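Local atomic coordinates of Glyoxalase/bleomycin resistance protein/dioxygenase (Nostoc punctiforme PCC 73102, PDB entry 3KOL), a protein that binds a divalent metal, modelled here as cobalt(II), in a vicinal-oxygen-chelate fold and may act as a dioxygenase or lactoylglutathione lyase. Residues A[66-69]-A[73-76]; A[61-66]-A[79-84]. All blocks are in the same frame, centred on the assembly; numbering follows the deposited sequence.

Contact 1 (A[66-69]-A[73-76]); sequences NFIT and TILD
Phe67 and Leu75 face each other as the hydrogen-bonded pair of an antiparallel ladder. Leu75 N gives the shorter of the two bonds, 2.7 Å to Phe67 O with an N-H...O angle of 173°; Phe67 N returns one of 2.9 Å to Leu75 O. This ladder and the buried face carrying Phe67 and Leu75 form the packed part, completed by other parts of the chain: the Phe67 ring extends past the hairpin to Leu43 and Arg34, with Leu75 O at its edge, near the ring plane, while Leu75 packs on Ile23, Leu25 and Tyr37. CB to CB, Phe67 and Leu75 are 4.4 Å apart.

Ile68 and Ile74, on the other face, make the more solvent-accessible side. CG2 of Ile68 meets CG1 of Ile74 at 3.7 Å, the two chains crossing at a slant. Asp76, on the same face but buried, has its side chain beside that of Asn66 and about 5 Å from a bound cobalt(II) ion.

Toward the turn, Thr69 N bonds to Thr73 O at 3.0 Å. Thr73 N reaches Thr69 OG1 only weakly at 3.3 Å; the stronger partner of that hydroxyl is Asp71 within the turn. The short antiparallel beta hairpin is part of a βαβββ module, the repeating unit of the glyoxalase/bleomycin-resistance fold.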
ATOM      1  N   ASN A  66      -2.595  12.192  -7.875  1.00 16.17           N
ATOM      2  CA  ASN A  66      -2.997  10.805  -8.065  1.00 15.88           C
ATOM      3  C   ASN A  66      -2.220  10.205  -9.230  1.00 16.28           C
ATOM      4  O   ASN A  66      -2.191  10.775 -10.320  1.00 17.10           O
ATOM      5  CB  ASN A  66      -4.496  10.721  -8.388  1.00 19.70           C
ATOM      6  CG  ASN A  66      -5.387  10.853  -7.160  1.00 23.84           C
ATOM      7  OD1 ASN A  66      -5.069  11.563  -6.211  1.00 27.01           O
ATOM      8  ND2 ASN A  66      -6.530  10.178  -7.191  1.00 28.28           N
ATOM      9  N   PHE A  67      -1.592   9.061  -8.993  1.00 11.89           N
ATOM     10  CA  PHE A  67      -0.840   8.348 -10.020  1.00 13.10           C
ATOM     11  C   PHE A  67      -1.455   6.969 -10.105  1.00 12.75           C
ATOM     12  O   PHE A  67      -2.070   6.502  -9.143  1.00 12.17           O
ATOM     13  CB  PHE A  67       0.640   8.253  -9.641  1.00 13.55           C
ATOM     14  CG  PHE A  67       1.353   9.571  -9.685  1.00 14.63           C
ATOM     15  CD1 PHE A  67       1.856  10.064 -10.883  1.00 15.11           C
ATOM     16  CD2 PHE A  67       1.465  10.353  -8.539  1.00 15.72           C
ATOM     17  CE1 PHE A  67       2.459  11.321 -10.941  1.00 17.85           C
ATOM     18  CE2 PHE A  67       2.063  11.606  -8.587  1.00 15.68           C
ATOM     19  CZ  PHE A  67       2.561  12.092  -9.792  1.00 16.73           C
ATOM     20  N   ILE A  68      -1.316   6.317 -11.251  1.00 12.16           N
ATOM     21  CA  ILE A  68      -1.892   4.989 -11.420  1.00 12.82           C
ATOM     22  C   ILE A  68      -0.981   4.021 -12.154  1.00 14.60           C
ATOM     23  O   ILE A  68      -0.123   4.428 -12.937  1.00 14.96           O
ATOM     24  CB  ILE A  68      -3.187   5.044 -12.232  1.00 14.14           C
ATOM     25  CG1 ILE A  68      -2.887   5.578 -13.636  1.00 14.89           C
ATOM     26  CG2 ILE A  68      -4.201   5.918 -11.536  1.00 16.70           C
ATOM     27  CD1 ILE A  68      -3.937   5.250 -14.661  1.00 19.36           C
ATOM     28  N   THR A  69      -1.160   2.733 -11.882  1.00 14.47           N
ATOM     29  CA  THR A  69      -0.406   1.715 -12.586  1.00 15.05           C
ATOM     30  C   THR A  69      -1.338   1.375 -13.750  1.00 16.33           C
ATOM     31  O   THR A  69      -2.540   1.657 -13.693  1.00 16.48           O
ATOM     32  CB  THR A  69      -0.141   0.473 -11.702  1.00 15.48           C
ATOM     33  OG1 THR A  69      -1.347   0.081 -11.042  1.00 18.70           O
ATOM     34  CG2 THR A  69       0.924   0.786 -10.648  1.00 17.19           C
ATOM     35  N   THR A  73      -4.568   0.480 -10.281  1.00 14.93           N
ATOM     36  CA  THR A  73      -4.313   0.785  -8.872  1.00 12.83           C
ATOM     37  C   THR A  73      -3.829   2.223  -8.738  1.00 13.13           C
ATOM     38  O   THR A  73      -2.957   2.676  -9.489  1.00 11.82           O
ATOM     39  CB  THR A  73      -3.256  -0.155  -8.264  1.00 14.49           C
ATOM     40  OG1 THR A  73      -3.651  -1.513  -8.471  1.00 16.03           O
ATOM     41  CG2 THR A  73      -3.121   0.089  -6.763  1.00 12.11           C
ATOM     42  N   ILE A  74      -4.387   2.936  -7.767  1.00  9.27           N
ATOM     43  CA  ILE A  74      -4.039   4.330  -7.554  1.00  9.12           C
ATOM     44  C   ILE A  74      -3.108   4.584  -6.382  1.00 11.13           C
ATOM     45  O   ILE A  74      -3.221   3.955  -5.329  1.00 10.08           O
ATOM     46  CB  ILE A  74      -5.308   5.185  -7.330  1.00  9.54           C
ATOM     47  CG1 ILE A  74      -6.219   5.082  -8.554  1.00 10.41           C
ATOM     48  CG2 ILE A  74      -4.918   6.645  -7.075  1.00  8.84           C
ATOM     49  CD1 ILE A  74      -7.614   5.664  -8.345  1.00 15.27           C
ATOM     50  N   LEU A  75      -2.186   5.519  -6.581  1.00 11.18           N
ATOM     51  CA  LEU A  75      -1.259   5.940  -5.536  1.00 10.43           C
ATOM     52  C   LEU A  75      -1.640   7.394  -5.281  1.00 12.53           C
ATOM     53  O   LEU A  75      -1.483   8.243  -6.161  1.00 12.55           O
ATOM     54  CB  LEU A  75       0.197   5.872  -6.019  1.00 10.08           C
ATOM     55  CG  LEU A  75       1.239   6.439  -5.047  1.00 11.45           C
ATOM     56  CD1 LEU A  75       1.272   5.590  -3.785  1.00 10.64           C
ATOM     57  CD2 LEU A  75       2.622   6.459  -5.708  1.00 11.54           C
ATOM     58  N   ASP A  76      -2.176   7.673  -4.098  1.00 12.82           N
ATOM     59  CA  ASP A  76      -2.566   9.035  -3.745  1.00 14.87           C
ATOM     60  C   ASP A  76      -1.463   9.679  -2.936  1.00 15.32           C
ATOM     61  O   ASP A  76      -0.939   9.073  -2.003  1.00 15.61           O
ATOM     62  CB  ASP A  76      -3.841   9.072  -2.885  1.00 16.44           C
ATOM     63  CG  ASP A  76      -5.086   8.674  -3.643  1.00 23.67           C
ATOM     64  OD1 ASP A  76      -5.165   8.934  -4.862  1.00 26.04           O
ATOM     65  OD2 ASP A  76      -6.008   8.121  -3.000  1.00 24.74           O
TER

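Contact 2 (A[61-66]-A[79-84]); sequences SGKVAN and GEPELS
The carbonyl oxygen of Lys63 accepts the shortest polar bond here, 2.8 Å from Gly79 N, with an N-H...O angle of 162°. This is the open end of the beta hairpin made by strands 64-68 and 74-79, where Lys63 stands just before the first strand and Gly79 closes the second; the two CA atoms are 5.2 Å apart.

A second bond runs the opposite way and uses a side chain. NZ of Lys63 lies 3.0 Å from Gly79 O, well above the carbonyl plane, and the C=O...N angle is 135°. The lysine gets there with CG anti to the backbone N (chi1 -175°) and a bend at chi2, after which the chain runs straight to the ammonium group. Residue 63 thus holds both backbone polar groups of Gly79, the N-H with its own carbonyl and the C=O with its side chain. The glycine is buried here, and the exposed lysine lies along it.

Ahead of this point the helix 56-60 ends in a Schellman motif: Gly62, at positive phi, is the C-prime residue, Lys63 N bonds to Leu58 O and Gly62 N to Val59 O. On the other side the chain leaves the sheet through a type I turn from Glu80 to Leu83, supported by Leu83 N to Glu80 O at 3.2 Å. The carboxylate of Glu80 is not in contact with the ammonium group but may add a mild electrostatic attraction. The lysine tip also meets the proline ring, crossing it at about a right angle, with NZ 3.9 Å from Pro81 CD.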
ATOM      1  N   SER A  61      -5.177  22.517  -7.128  1.00 37.96           N
ATOM      2  CA  SER A  61      -4.329  23.373  -6.307  1.00 37.10           C
ATOM      3  C   SER A  61      -2.991  22.727  -5.955  1.00 36.01           C
ATOM      4  O   SER A  61      -2.126  23.366  -5.351  1.00 34.99           O
ATOM      5  CB  SER A  61      -5.072  23.760  -5.027  1.00 37.45           C
ATOM      6  OG  SER A  61      -5.471  22.606  -4.309  1.00 39.09           O
ATOM      7  N   GLY A  62      -2.826  21.461  -6.327  1.00 34.55           N
ATOM      8  CA  GLY A  62      -1.584  20.758  -6.045  1.00 33.03           C
ATOM      9  C   GLY A  62      -1.448  20.255  -4.617  1.00 31.77           C
ATOM     10  O   GLY A  62      -0.345  19.958  -4.158  1.00 33.07           O
ATOM     11  N   LYS A  63      -2.568  20.156  -3.910  1.00 30.49           N
ATOM     12  CA  LYS A  63      -2.559  19.682  -2.529  1.00 28.05           C
ATOM     13  C   LYS A  63      -2.574  18.156  -2.529  1.00 26.15           C
ATOM     14  O   LYS A  63      -2.128  17.512  -1.581  1.00 23.10           O
ATOM     15  CB  LYS A  63      -3.790  20.207  -1.789  1.00 30.25           C
ATOM     16  CG  LYS A  63      -3.825  19.865  -0.314  1.00 34.83           C
ATOM     17  CD  LYS A  63      -2.657  20.498   0.427  1.00 37.28           C
ATOM     18  CE  LYS A  63      -2.751  20.241   1.922  1.00 39.35           C
ATOM     19  NZ  LYS A  63      -1.590  20.821   2.653  1.00 40.79           N
ATOM     20  N   VAL A  64      -3.104  17.591  -3.607  1.00 24.00           N
ATOM     21  CA  VAL A  64      -3.191  16.150  -3.765  1.00 22.64           C
ATOM     22  C   VAL A  64      -2.809  15.775  -5.190  1.00 22.44           C
ATOM     23  O   VAL A  64      -3.081  16.523  -6.130  1.00 21.93           O
ATOM     24  CB  VAL A  64      -4.627  15.651  -3.489  1.00 23.14           C
ATOM     25  CG1 VAL A  64      -4.723  14.154  -3.751  1.00 22.50           C
ATOM     26  CG2 VAL A  64      -5.012  15.958  -2.052  1.00 22.30           C
ATOM     27  N   ALA A  65      -2.170  14.619  -5.342  1.00 20.18           N
ATOM     28  CA  ALA A  65      -1.775  14.122  -6.651  1.00 18.14           C
ATOM     29  C   ALA A  65      -2.154  12.646  -6.707  1.00 17.69           C
ATOM     30  O   ALA A  65      -2.063  11.940  -5.704  1.00 17.15           O
ATOM     31  CB  ALA A  65      -0.272  14.294  -6.856  1.00 18.75           C
ATOM     32  N   ASN A  66      -2.595  12.192  -7.875  1.00 16.17           N
ATOM     33  CA  ASN A  66      -2.997  10.805  -8.065  1.00 15.88           C
ATOM     34  C   ASN A  66      -2.220  10.205  -9.230  1.00 16.28           C
ATOM     35  O   ASN A  66      -2.191  10.775 -10.320  1.00 17.10           O
ATOM     36  CB  ASN A  66      -4.496  10.721  -8.388  1.00 19.70           C
ATOM     37  CG  ASN A  66      -5.387  10.853  -7.160  1.00 23.84           C
ATOM     38  OD1 ASN A  66      -5.069  11.563  -6.211  1.00 27.01           O
ATOM     39  ND2 ASN A  66      -6.530  10.178  -7.191  1.00 28.28           N
ATOM     40  N   GLY A  79      -0.300  16.209   0.161  1.00 17.08           N
ATOM     41  CA  GLY A  79       0.690  17.179   0.593  1.00 17.73           C
ATOM     42  C   GLY A  79       0.527  17.536   2.056  1.00 18.20           C
ATOM     43  O   GLY A  79      -0.516  18.043   2.469  1.00 18.82           O
ATOM     44  N   GLU A  80       1.562  17.261   2.842  1.00 18.85           N
ATOM     45  CA  GLU A  80       1.564  17.536   4.277  1.00 20.47           C
ATOM     46  C   GLU A  80       2.905  18.170   4.636  1.00 20.79           C
ATOM     47  O   GLU A  80       3.730  17.552   5.303  1.00 19.59           O
ATOM     48  CB  GLU A  80       1.396  16.233   5.065  1.00 22.09           C
ATOM     49  CG  GLU A  80       0.044  15.554   4.917  1.00 23.49           C
ATOM     50  CD  GLU A  80      -1.092  16.392   5.473  1.00 28.25           C
ATOM     51  OE1 GLU A  80      -0.817  17.288   6.299  1.00 27.72           O
ATOM     52  OE2 GLU A  80      -2.259  16.150   5.095  1.00 29.67           O
ATOM     53  N   PRO A  81       3.135  19.420   4.204  1.00 22.10           N
ATOM     54  CA  PRO A  81       4.391  20.120   4.486  1.00 21.87           C
ATOM     55  C   PRO A  81       4.708  20.339   5.960  1.00 22.97           C
ATOM     56  O   PRO A  81       5.861  20.571   6.318  1.00 22.14           O
ATOM     57  CB  PRO A  81       4.229  21.432   3.724  1.00 22.98           C
ATOM     58  CG  PRO A  81       2.761  21.687   3.827  1.00 24.48           C
ATOM     59  CD  PRO A  81       2.178  20.317   3.531  1.00 23.60           C
ATOM     60  N   GLU A  82       3.701  20.254   6.822  1.00 25.31           N
ATOM     61  CA  GLU A  82       3.936  20.471   8.244  1.00 27.25           C
ATOM     62  C   GLU A  82       4.074  19.196   9.070  1.00 27.19           C
ATOM     63  O   GLU A  82       4.313  19.256  10.277  1.00 27.01           O
ATOM     64  CB  GLU A  82       2.838  21.367   8.819  1.00 30.67           C
ATOM     65  CG  GLU A  82       2.860  22.766   8.221  1.00 38.19           C
ATOM     66  CD  GLU A  82       1.895  23.716   8.896  1.00 44.06           C
ATOM     67  OE1 GLU A  82       0.675  23.452   8.865  1.00 47.74           O
ATOM     68  OE2 GLU A  82       2.360  24.730   9.460  1.00 47.54           O
ATOM     69  N   LEU A  83       3.937  18.042   8.425  1.00 24.56           N
ATOM     70  CA  LEU A  83       4.076  16.779   9.137  1.00 24.06           C
ATOM     71  C   LEU A  83       5.523  16.310   9.132  1.00 23.19           C
ATOM     72  O   LEU A  83       6.313  16.707   8.276  1.00 22.85           O
ATOM     73  CB  LEU A  83       3.184  15.703   8.511  1.00 22.46           C
ATOM     74  CG  LEU A  83       1.677  15.899   8.689  1.00 22.21           C
ATOM     75  CD1 LEU A  83       0.929  14.710   8.090  1.00 21.97           C
ATOM     76  CD2 LEU A  83       1.349  16.033  10.170  1.00 21.80           C
ATOM     77  N   SER A  84       5.861  15.467  10.100  1.00 23.73           N
ATOM     78  CA  SER A  84       7.204  14.921  10.224  1.00 24.85           C
ATOM     79  C   SER A  84       7.167  13.416   9.974  1.00 24.78           C
ATOM     80  O   SER A  84       6.121  12.788  10.100  1.00 24.57           O
ATOM     81  CB  SER A  84       7.751  15.168  11.637  1.00 26.55           C
ATOM     82  OG  SER A  84       7.746  16.548  11.968  1.00 29.62           O
TER

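From the N terminus, the chain runs through strand 17-27 and helices 30-40 and 56-60 before entering the shared region at residue 61. Contact 1 closes the shorter loop, with three residues between its segments, at the turn joining strands 64-68 and 74-79. Contact 2 closes a wider loop of twelve intervening residues, and all of contact 1 except Asn66, common to both, falls within that interval. Contact 1 lies at the turn end and contact 2 at the open end of the hairpin, with centres about 15 Å apart. Contact 1 lies beside a bound cobalt ion; contact 2 joins the end of helix 56-60 to the loop leading toward strand 96-104.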